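Local coordinates for protein fructose 1-phosphate kinase (Staphylococcus aureus, PDB 2JG5) that probably phosphorylates fructose 1-phosphate to fructose 1,6-bisphosphate with ATP, as a sugar kinase of the PfkB family, and may act likewise on tagatose 6-phosphate, at residues K157-A162 with H174-K179; D142-I147 with E168-Y173; M1-T6 with D127-A132. All coordinates share one frame; numbering follows the deposited sequence.

Contact 1: residues K157-A162 with H174-K179; sequences KLVVDA and HPLFIK
Val-159 sets its CG1 methyl over one face of the Phe-177 ring, 3.8 Å from CG1 to the ring centroid and 24° off the normal, a CH-pi contact displaced toward the rim at CZ. Phe-177 has its CG between backbone N and carbonyl carbon (chi1 69°), which brings the ring back over the strand toward Val-159. The other valine branch, CG2, runs alongside Leu-176 and meets its CD2 at 4.0 Å; branching at CB thus lets one short residue serve ring and leucine together, while Met-255 and Ile-259 of helix 247-260 pack on these two. On the other face Val-160 CB meets Ile-178 CG2 at 3.9 Å.

The two segments are the ends of a beta-alpha-beta unit, strand 157-161, helix 164-170 and strand 177-178, at one edge of the parallel sheet of the ribokinase-like fold. Their backbones are joined unevenly: Leu-176 N reaches Leu-158 O at 2.6 Å, and Val-160 N gives a nearly straight bond to Phe-177 O (3.2 Å, 171°). Water 2 donates to Val-160 O and accepts from Lys-179 N and Ala-162 N, supplementing a weak direct bond from Lys-179 N to Val-160 O.

Asp-161 and Lys-179 lie side by side. Asp-161 OD1 stays 4.3 Å from Lys-179 NZ, beyond a salt bridge; water 3 links OD2 to that amine, weakly on the lysine side, and Lys-38 pairs with OD2 directly.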
# COMPACT_ATOMS: atom_id res chain seq x y z
N LYS A 157 -32.20 6.48 -14.68
CA LYS A 157 -32.40 5.11 -14.22
C LYS A 157 -31.45 4.81 -13.08
O LYS A 157 -30.24 4.93 -13.25
CB LYS A 157 -32.16 4.11 -15.35
CG LYS A 157 -33.26 4.04 -16.38
CD LYS A 157 -33.25 5.25 -17.31
CE LYS A 157 -34.67 5.79 -17.51
NZ LYS A 157 -35.57 4.83 -18.22
N LEU A 158 -32.00 4.45 -11.93
CA LEU A 158 -31.18 4.06 -10.79
C LEU A 158 -31.05 2.54 -10.65
O LEU A 158 -32.04 1.82 -10.58
CB LEU A 158 -31.69 4.66 -9.49
CG LEU A 158 -30.86 4.25 -8.27
CD1 LEU A 158 -29.57 5.08 -8.12
CD2 LEU A 158 -31.71 4.34 -7.03
N VAL A 159 -29.80 2.07 -10.62
CA VAL A 159 -29.47 0.66 -10.44
C VAL A 159 -28.73 0.46 -9.12
O VAL A 159 -27.74 1.14 -8.84
CB VAL A 159 -28.60 0.15 -11.59
CG1 VAL A 159 -28.22 -1.29 -11.37
CG2 VAL A 159 -29.32 0.34 -12.93
N VAL A 160 -29.22 -0.46 -8.30
CA VAL A 160 -28.63 -0.68 -6.99
C VAL A 160 -28.20 -2.13 -6.79
O VAL A 160 -28.97 -3.07 -7.05
CB VAL A 160 -29.60 -0.25 -5.86
CG1 VAL A 160 -29.09 -0.71 -4.49
CG2 VAL A 160 -29.80 1.25 -5.89
N ASP A 161 -26.96 -2.30 -6.33
CA ASP A 161 -26.45 -3.57 -5.87
C ASP A 161 -25.85 -3.36 -4.47
O ASP A 161 -24.71 -2.93 -4.33
CB ASP A 161 -25.44 -4.13 -6.87
CG ASP A 161 -24.89 -5.48 -6.46
OD1 ASP A 161 -25.52 -6.18 -5.63
OD2 ASP A 161 -23.82 -5.85 -6.99
N ALA A 162 -26.64 -3.66 -3.45
CA ALA A 162 -26.27 -3.37 -2.06
C ALA A 162 -26.80 -4.43 -1.09
O ALA A 162 -27.50 -5.34 -1.49
CB ALA A 162 -26.76 -1.96 -1.67
N HIS A 174 -38.24 3.82 -7.20
CA HIS A 174 -38.40 3.06 -8.43
C HIS A 174 -37.09 2.82 -9.17
O HIS A 174 -36.94 3.26 -10.32
CB HIS A 174 -39.43 3.73 -9.35
CG HIS A 174 -40.71 4.11 -8.66
ND1 HIS A 174 -41.44 3.22 -7.90
CD2 HIS A 174 -41.39 5.28 -8.64
CE1 HIS A 174 -42.51 3.83 -7.43
NE2 HIS A 174 -42.51 5.07 -7.86
N PRO A 175 -36.13 2.12 -8.53
CA PRO A 175 -34.89 1.84 -9.23
C PRO A 175 -35.18 0.96 -10.44
O PRO A 175 -36.18 0.25 -10.45
CB PRO A 175 -34.07 1.07 -8.19
CG PRO A 175 -35.07 0.50 -7.25
CD PRO A 175 -36.15 1.52 -7.18
N LEU A 176 -34.32 1.01 -11.45
CA LEU A 176 -34.52 0.23 -12.67
C LEU A 176 -34.47 -1.26 -12.37
O LEU A 176 -35.31 -2.02 -12.85
CB LEU A 176 -33.47 0.60 -13.71
CG LEU A 176 -33.51 -0.22 -15.00
CD1 LEU A 176 -34.70 0.21 -15.85
CD2 LEU A 176 -32.19 -0.05 -15.75
N PHE A 177 -33.46 -1.68 -11.62
CA PHE A 177 -33.46 -2.96 -10.93
C PHE A 177 -32.59 -2.92 -9.67
O PHE A 177 -31.69 -2.09 -9.54
CB PHE A 177 -33.05 -4.13 -11.84
CG PHE A 177 -31.61 -4.12 -12.27
CD1 PHE A 177 -30.65 -4.82 -11.54
CD2 PHE A 177 -31.21 -3.46 -13.43
CE1 PHE A 177 -29.31 -4.83 -11.94
CE2 PHE A 177 -29.88 -3.46 -13.85
CZ PHE A 177 -28.93 -4.15 -13.10
N ILE A 178 -32.92 -3.82 -8.74
CA ILE A 178 -32.04 -4.18 -7.63
C ILE A 178 -31.59 -5.65 -7.80
O ILE A 178 -32.17 -6.39 -8.60
CB ILE A 178 -32.72 -3.96 -6.28
CG1 ILE A 178 -34.12 -4.62 -6.28
CG2 ILE A 178 -32.78 -2.46 -5.98
CD1 ILE A 178 -34.74 -4.78 -4.91
N LYS A 179 -30.58 -6.08 -7.04
CA LYS A 179 -30.02 -7.42 -7.23
C LYS A 179 -29.78 -8.23 -5.94
O LYS A 179 -28.64 -8.56 -5.62
CB LYS A 179 -28.75 -7.36 -8.10
CG LYS A 179 -28.39 -8.70 -8.74
CD LYS A 179 -27.01 -8.72 -9.39
CE LYS A 179 -25.91 -8.71 -8.35
NZ LYS A 179 -25.90 -9.98 -7.55
O HOH W 1 -34.69 4.38 -11.62
O HOH W 2 -29.13 -5.15 -4.67
O HOH W 3 -23.47 -8.36 -6.25

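Contact 2: residues D142-I147 with E168-Y173; sequences DAYAQI and ESVLPY. Unlike the reference sequence in segment 168-173: Tyr-173 (reference Phe).
Tyr-144 and Ala-145, in the first turn of helix 143-154, face Val-170 and Tyr-173 at the end of helix 164-170 and in the 3-10 turn after it. Both helices cover the same side of strand 157-161 in the alpha/beta core of this PfkB-family kinase, so the contact joins two neighbours in its helical layer.

The apolar part sets a valine methyl and an alanine against two tyrosines. Val-170 puts CG1 beside its own backbone N, anti to the carbonyl carbon (chi1 -67°), and this methyl fits against Tyr-144, 3.8 Å from CG1 to Tyr-144 CB and 3.6 Å to Tyr-144 O. It lies at the edge of the Tyr-144 ring, near its plane. Ala-145 suits a place where backbones come close: its CA is 5.3 Å from that of Val-170, and its CB lies 4.2 Å from Tyr-173 CE2. The Tyr-173 ring turns a face to Ala-145 O, which sits above its rim, while Ser-169 O and Val-170 CA lie at the ring edge.

Polar links are indirect or local. Tyr-144 carries its hydroxyl away to Gly-133 O, and Gln-146 NE2 donates to Asp-142 OD2 (2.7 Å) within the helix start. Between the helices, water 4 is the acceptor for Ala-145 N in the first helical turn (2.9 Å) and donates to Ser-169 OG at 2.6 Å, while Ser-169 OG is also bonded to Leu-166 O.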
# COMPACT_ATOMS: atom_id res chain seq x y z
N ASP A 142 -28.00 6.63 5.19
CA ASP A 142 -29.06 6.62 4.18
C ASP A 142 -28.57 7.18 2.84
O ASP A 142 -29.36 7.70 2.06
CB ASP A 142 -30.29 7.38 4.67
CG ASP A 142 -30.12 8.92 4.65
OD1 ASP A 142 -31.17 9.61 4.67
OD2 ASP A 142 -28.97 9.43 4.61
N ALA A 143 -27.26 7.04 2.57
CA ALA A 143 -26.63 7.55 1.35
C ALA A 143 -27.26 7.02 0.06
O ALA A 143 -27.37 7.76 -0.92
CB ALA A 143 -25.16 7.25 1.37
N TYR A 144 -27.68 5.75 0.06
CA TYR A 144 -28.36 5.17 -1.10
C TYR A 144 -29.64 5.94 -1.42
O TYR A 144 -29.88 6.30 -2.58
CB TYR A 144 -28.65 3.67 -0.90
CG TYR A 144 -27.52 2.80 -1.39
CD1 TYR A 144 -27.52 2.28 -2.69
CD2 TYR A 144 -26.42 2.50 -0.57
CE1 TYR A 144 -26.48 1.48 -3.15
CE2 TYR A 144 -25.38 1.71 -1.03
CZ TYR A 144 -25.42 1.21 -2.33
OH TYR A 144 -24.39 0.43 -2.80
N ALA A 145 -30.43 6.20 -0.38
CA ALA A 145 -31.69 6.90 -0.51
C ALA A 145 -31.52 8.34 -0.96
O ALA A 145 -32.34 8.87 -1.70
CB ALA A 145 -32.46 6.86 0.81
N GLN A 146 -30.46 8.98 -0.48
CA GLN A 146 -30.16 10.38 -0.81
C GLN A 146 -29.79 10.52 -2.29
O GLN A 146 -30.10 11.53 -2.93
CB GLN A 146 -29.03 10.92 0.08
CG GLN A 146 -29.38 11.02 1.58
CD GLN A 146 -28.45 11.99 2.32
OE1 GLN A 146 -27.83 12.87 1.71
NE2 GLN A 146 -28.35 11.83 3.64
N ILE A 147 -29.15 9.49 -2.83
CA ILE A 147 -28.87 9.42 -4.25
C ILE A 147 -30.18 9.11 -4.99
O ILE A 147 -30.59 9.85 -5.89
CB ILE A 147 -27.72 8.41 -4.55
CG1 ILE A 147 -26.37 9.04 -4.21
CG2 ILE A 147 -27.75 7.93 -6.01
CD1 ILE A 147 -25.28 8.04 -3.83
N GLU A 168 -33.55 -2.24 -0.04
CA GLU A 168 -34.93 -1.99 0.39
C GLU A 168 -35.27 -0.50 0.45
O GLU A 168 -36.39 -0.12 0.14
CB GLU A 168 -35.21 -2.65 1.75
CG GLU A 168 -35.44 -4.16 1.68
CD GLU A 168 -35.86 -4.76 3.01
OE1 GLU A 168 -35.05 -4.74 3.97
OE2 GLU A 168 -37.00 -5.27 3.10
N SER A 169 -34.29 0.33 0.82
CA SER A 169 -34.52 1.77 1.02
C SER A 169 -34.67 2.59 -0.26
O SER A 169 -35.16 3.72 -0.22
CB SER A 169 -33.42 2.38 1.89
OG SER A 169 -32.18 2.43 1.20
N VAL A 170 -34.21 2.05 -1.39
CA VAL A 170 -34.31 2.79 -2.65
C VAL A 170 -35.59 2.44 -3.41
O VAL A 170 -35.95 3.13 -4.36
CB VAL A 170 -33.04 2.63 -3.55
CG1 VAL A 170 -31.83 3.28 -2.91
CG2 VAL A 170 -32.76 1.16 -3.88
N LEU A 171 -36.28 1.39 -2.96
CA LEU A 171 -37.49 0.90 -3.61
C LEU A 171 -38.55 1.96 -3.87
O LEU A 171 -39.07 2.03 -4.99
CB LEU A 171 -38.09 -0.29 -2.84
CG LEU A 171 -37.37 -1.64 -2.89
CD1 LEU A 171 -37.96 -2.58 -1.84
CD2 LEU A 171 -37.47 -2.27 -4.25
N PRO A 172 -38.87 2.82 -2.87
CA PRO A 172 -39.84 3.90 -3.12
C PRO A 172 -39.42 4.85 -4.24
O PRO A 172 -40.22 5.69 -4.67
CB PRO A 172 -39.87 4.66 -1.79
CG PRO A 172 -39.39 3.70 -0.78
CD PRO A 172 -38.38 2.86 -1.48
N TYR A 173 -38.17 4.72 -4.70
CA TYR A 173 -37.62 5.62 -5.73
C TYR A 173 -37.60 4.99 -7.11
O TYR A 173 -37.04 5.56 -8.06
CB TYR A 173 -36.23 6.12 -5.31
CG TYR A 173 -36.26 6.85 -3.99
CD1 TYR A 173 -36.73 8.16 -3.91
CD2 TYR A 173 -35.86 6.23 -2.81
CE1 TYR A 173 -36.78 8.84 -2.70
CE2 TYR A 173 -35.90 6.90 -1.60
CZ TYR A 173 -36.36 8.21 -1.55
OH TYR A 173 -36.40 8.88 -0.35
O HOH W 4 -30.61 4.35 1.91

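Contact 3: residues M1-T6 with D127-A132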
# COMPACT_ATOMS: atom_id res chain seq x y z
N MET A 1 -25.05 8.96 -21.03
CA MET A 1 -23.93 8.56 -20.11
C MET A 1 -24.38 7.65 -18.97
O MET A 1 -25.47 7.81 -18.44
CB MET A 1 -23.20 9.81 -19.56
CG MET A 1 -21.95 9.51 -18.67
SD MET A 1 -20.79 8.23 -19.23
CE MET A 1 -20.25 8.91 -20.81
N ILE A 2 -23.52 6.69 -18.62
CA ILE A 2 -23.71 5.76 -17.50
C ILE A 2 -22.70 6.06 -16.39
O ILE A 2 -21.51 6.21 -16.64
CB ILE A 2 -23.55 4.29 -17.97
CG1 ILE A 2 -24.73 3.90 -18.87
CG2 ILE A 2 -23.46 3.36 -16.79
CD1 ILE A 2 -24.45 2.76 -19.82
N TYR A 3 -23.18 6.12 -15.15
CA TYR A 3 -22.36 6.44 -13.98
C TYR A 3 -22.35 5.32 -12.97
O TYR A 3 -23.41 4.82 -12.59
CB TYR A 3 -22.87 7.71 -13.30
CG TYR A 3 -22.84 8.92 -14.19
CD1 TYR A 3 -24.00 9.37 -14.83
CD2 TYR A 3 -21.65 9.63 -14.40
CE1 TYR A 3 -23.97 10.48 -15.65
CE2 TYR A 3 -21.62 10.74 -15.21
CZ TYR A 3 -22.78 11.15 -15.83
OH TYR A 3 -22.75 12.25 -16.64
N THR A 4 -21.16 4.92 -12.55
CA THR A 4 -21.02 3.99 -11.43
C THR A 4 -20.61 4.80 -10.19
O THR A 4 -19.86 5.77 -10.29
CB THR A 4 -20.01 2.87 -11.74
OG1 THR A 4 -18.70 3.43 -11.93
CG2 THR A 4 -20.43 2.14 -13.00
N VAL A 5 -21.15 4.44 -9.03
CA VAL A 5 -20.79 5.12 -7.79
C VAL A 5 -20.15 4.09 -6.86
O VAL A 5 -20.74 3.05 -6.58
CB VAL A 5 -22.01 5.82 -7.15
CG1 VAL A 5 -21.60 6.62 -5.91
CG2 VAL A 5 -22.73 6.74 -8.16
N THR A 6 -18.92 4.36 -6.43
CA THR A 6 -18.20 3.56 -5.45
C THR A 6 -17.81 4.52 -4.31
O THR A 6 -16.96 5.38 -4.48
CB THR A 6 -16.92 2.87 -6.07
OG1 THR A 6 -17.29 2.07 -7.21
CG2 THR A 6 -16.24 1.98 -5.07
N ASP A 127 -29.71 9.01 -18.60
CA ASP A 127 -28.58 8.48 -17.84
C ASP A 127 -28.97 7.28 -16.98
O ASP A 127 -30.13 7.11 -16.58
CB ASP A 127 -27.97 9.55 -16.92
CG ASP A 127 -27.30 10.69 -17.68
OD1 ASP A 127 -27.12 10.62 -18.92
OD2 ASP A 127 -26.96 11.69 -17.02
N ILE A 128 -27.96 6.45 -16.70
CA ILE A 128 -28.09 5.35 -15.76
C ILE A 128 -27.09 5.63 -14.64
O ILE A 128 -25.92 5.94 -14.89
CB ILE A 128 -27.81 3.97 -16.42
CG1 ILE A 128 -28.66 3.82 -17.70
CG2 ILE A 128 -27.98 2.79 -15.40
CD1 ILE A 128 -28.69 2.44 -18.30
N VAL A 129 -27.59 5.55 -13.41
CA VAL A 129 -26.76 5.67 -12.23
C VAL A 129 -26.78 4.32 -11.51
O VAL A 129 -27.85 3.83 -11.09
CB VAL A 129 -27.22 6.84 -11.32
CG1 VAL A 129 -26.32 6.94 -10.08
CG2 VAL A 129 -27.20 8.17 -12.11
N ILE A 130 -25.59 3.71 -11.40
CA ILE A 130 -25.39 2.44 -10.70
C ILE A 130 -24.68 2.73 -9.38
O ILE A 130 -23.57 3.26 -9.36
CB ILE A 130 -24.55 1.43 -11.52
CG1 ILE A 130 -25.17 1.23 -12.92
CG2 ILE A 130 -24.42 0.08 -10.78
CD1 ILE A 130 -24.17 0.90 -14.00
N VAL A 131 -25.33 2.39 -8.27
CA VAL A 131 -24.73 2.59 -6.96
C VAL A 131 -24.54 1.22 -6.35
O VAL A 131 -25.48 0.46 -6.17
CB VAL A 131 -25.59 3.52 -6.05
CG1 VAL A 131 -24.83 3.90 -4.78
CG2 VAL A 131 -26.00 4.77 -6.80
N ALA A 132 -23.28 0.91 -6.06
CA ALA A 132 -22.93 -0.41 -5.59
C ALA A 132 -21.88 -0.31 -4.51
O ALA A 132 -20.86 0.40 -4.67
CB ALA A 132 -22.44 -1.29 -6.75
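Tyr-3 grips strand 128-132 with both its N-H and its C=O, bonding to the residues either side of Val-129, the pattern of parallel pairing: Tyr-3 N donates to Ile-128 O at 2.8 Å, and Tyr-3 O accepts from Ile-130 N at 2.7 Å, almost straight at 177°. Val-5 N then bonds to Ile-130 O, also at 2.7 Å. Toward both ends the pairing slackens, with weak bonds from Ile-128 N to Met-1 O and from Ala-132 N to Val-5 O. Beside the first, Met-1 N makes a long salt bridge to Asp-127 OD1 (3.4 Å).

Asp-127 OD2 is bonded to Thr-124 N and lies in the plane of the Tyr-3 ring, 3.5 Å from its CE1, with ring and carboxylate planes 72° apart. Met-1 CG lies over the rim of one face of the ring.

These are adjacent parallel strands in the middle of the ribokinase-type sheet. On one face, under helices 38-48 and 247-260, Ile-2 CG2 meets Ile-130 CD1 at 3.8 Å; Thr-4 CG2 joins the isoleucines, its OG1 hydrogen-bonded to Ser-43 of helix 38-48. On the other, Val-5 CG2 touches both Val-129 CG1 and Val-131 CG2, each at 4.1 Å. Beta-branched residues suit strands: the branch at CB favours extended backbones and leaves few rotamers to lose on packing. With charge confined to the N-terminal end, the central register probably depends mainly on backbone hydrogen bonds and aliphatic packing.

In the fold
Contacts 3 and 1 belong to one parallel sheet: strand 128-132 of contact 3 hydrogen-bonds to strand 157-161 of contact 1, so together they run from mid-sheet to its edge at 177-178. Both are buried, but pairing is regular in contact 3, apart from weak end bonds, and uneven in contact 1, where waters bridge the ends. Contact 2 lies farther out, its centre about 16 Å from the centre of the chain against about 10 Å for the others, and is only partly buried; it joins helices by packing and a water rather than direct bonds. The layers meet where Val-170 and Tyr-144 pack on Val-160, and Tyr-144 CE1 comes 3.3 Å from Val-131 O.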